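Local coordinates for periplasmic cell division protein (SufI) (Aquifex aeolicus, PDB 6SYY) that is a multicopper oxidase with a methionine-rich loop that takes part in catalysis, and probably couples substrate oxidation at a mononuclear copper to oxygen reduction at a three-copper cluster, at residues Leu294-Gly298 against Met449-Met453. Residues are numbered along the deposited sequence; the frame is centred on the assembly and turned at random.
Sequences LVAPG and MYHPM. With CU (copper (II) ion), chain B.
In this three-cupredoxin-domain multicopper oxidase, the end of strand 293-295 in the second domain meets strand 451-455 of the third beside the mononuclear, type 1 copper site, Ala296 and Pro297 packing on Tyr450 and Pro452. The small methyl of Ala296 fits where the backbones come within 6.3 Å, from CA of Ala296 to CA of Pro452: its CB lies 3.7 Å from CB of Pro452 and 4.1 Å from CE1 of Tyr450, approaching that ring obliquely. Pro297 reaches the phenol end of the tyrosine instead. Pro297 CD sits near the ring plane at the edge, 3.2 Å from Tyr450 OH, a close van der Waals contact. Tyr450 OH is hydrogen-bonded to Ala258 O, so the long aromatic side chain spans the boundary and ends in a polar anchor on the second domain. Pro452, a compact and rigid residue, packs on Ala296 and Pro297, with Pro452 CB 3.8 Å from the backbone O of Pro297. Its side chain also rests on Cys509, a ligand of the same copper, while Pro297 lies near His510, which binds a copper of the trinuclear cluster. Between Tyr450 and Pro452, the CB of His451 points away from 294-298, and the residue completes the metal site with Cys509 and His514. Its NE2 is hydrogen-bonded to Thr447 OG1, which steadies the imidazole. With CG beside the backbone N (chi1 -54°) and anti to the carbonyl carbon, the ring reaches the copper, which His451 ND1 binds at 2.2 Å.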
# COMPACT_ATOMS: atom_id res chain seq x y z
N LEU A 294 7.51 -10.17 4.71
CA LEU A 294 6.78 -10.45 3.49
C LEU A 294 5.80 -9.30 3.27
O LEU A 294 5.00 -8.99 4.16
CB LEU A 294 6.04 -11.78 3.59
CG LEU A 294 5.38 -12.39 2.35
CD1 LEU A 294 6.42 -12.72 1.31
CD2 LEU A 294 4.61 -13.64 2.75
N VAL A 295 5.87 -8.67 2.10
CA VAL A 295 5.04 -7.50 1.81
C VAL A 295 4.43 -7.67 0.43
O VAL A 295 5.16 -7.78 -0.57
CB VAL A 295 5.84 -6.19 1.93
CG1 VAL A 295 7.22 -6.33 1.30
CG2 VAL A 295 5.06 -5.03 1.32
N ALA A 296 3.13 -7.70 0.37
CA ALA A 296 2.37 -7.85 -0.86
C ALA A 296 1.96 -6.49 -1.40
O ALA A 296 2.03 -5.48 -0.69
CB ALA A 296 1.13 -8.72 -0.60
N PRO A 297 1.54 -6.42 -2.66
CA PRO A 297 0.98 -5.17 -3.18
C PRO A 297 -0.15 -4.65 -2.31
O PRO A 297 -1.05 -5.40 -1.92
CB PRO A 297 0.48 -5.57 -4.57
CG PRO A 297 1.35 -6.69 -4.97
CD PRO A 297 1.72 -7.43 -3.72
N GLY A 298 -0.10 -3.36 -1.99
CA GLY A 298 -1.06 -2.75 -1.10
C GLY A 298 -0.67 -2.76 0.36
O GLY A 298 -1.22 -1.97 1.14
N MET A 449 -3.34 -19.43 -6.70
CA MET A 449 -2.55 -18.21 -6.59
C MET A 449 -2.87 -17.50 -5.28
O MET A 449 -3.98 -17.60 -4.75
CB MET A 449 -2.81 -17.28 -7.78
CG MET A 449 -1.89 -16.08 -7.82
SD MET A 449 -1.61 -15.47 -9.48
CE MET A 449 -0.33 -14.26 -9.16
N TYR A 450 -1.88 -16.79 -4.76
CA TYR A 450 -2.12 -15.97 -3.58
C TYR A 450 -2.91 -14.73 -3.97
O TYR A 450 -2.91 -14.29 -5.13
CB TYR A 450 -0.80 -15.59 -2.91
CG TYR A 450 -0.27 -14.24 -3.33
CD1 TYR A 450 -0.46 -13.12 -2.52
CD2 TYR A 450 0.43 -14.08 -4.52
CE1 TYR A 450 0.03 -11.88 -2.90
CE2 TYR A 450 0.93 -12.84 -4.90
CZ TYR A 450 0.72 -11.74 -4.08
OH TYR A 450 1.21 -10.51 -4.45
N HIS A 451 -3.60 -14.16 -2.99
CA HIS A 451 -4.34 -12.92 -3.20
C HIS A 451 -4.18 -12.01 -2.00
O HIS A 451 -4.56 -12.38 -0.88
CB HIS A 451 -5.83 -13.20 -3.44
CG HIS A 451 -6.09 -14.18 -4.54
ND1 HIS A 451 -5.99 -13.83 -5.87
CD2 HIS A 451 -6.44 -15.48 -4.51
CE1 HIS A 451 -6.26 -14.89 -6.62
NE2 HIS A 451 -6.54 -15.90 -5.82
N PRO A 452 -3.63 -10.82 -2.18
CA PRO A 452 -3.65 -9.83 -1.09
C PRO A 452 -4.99 -9.11 -1.05
O PRO A 452 -5.25 -8.22 -1.86
CB PRO A 452 -2.49 -8.90 -1.45
CG PRO A 452 -2.44 -8.94 -2.95
CD PRO A 452 -2.95 -10.30 -3.38
N MET A 453 -5.85 -9.51 -0.12
CA MET A 453 -7.23 -9.03 -0.08
C MET A 453 -7.33 -7.74 0.71
O MET A 453 -6.85 -7.66 1.85
CB MET A 453 -8.15 -10.10 0.51
CG MET A 453 -8.24 -11.37 -0.33
SD MET A 453 -8.82 -11.06 -2.01
CE MET A 453 -10.40 -10.29 -1.69
CU CU B . -6.04 -11.76 -6.58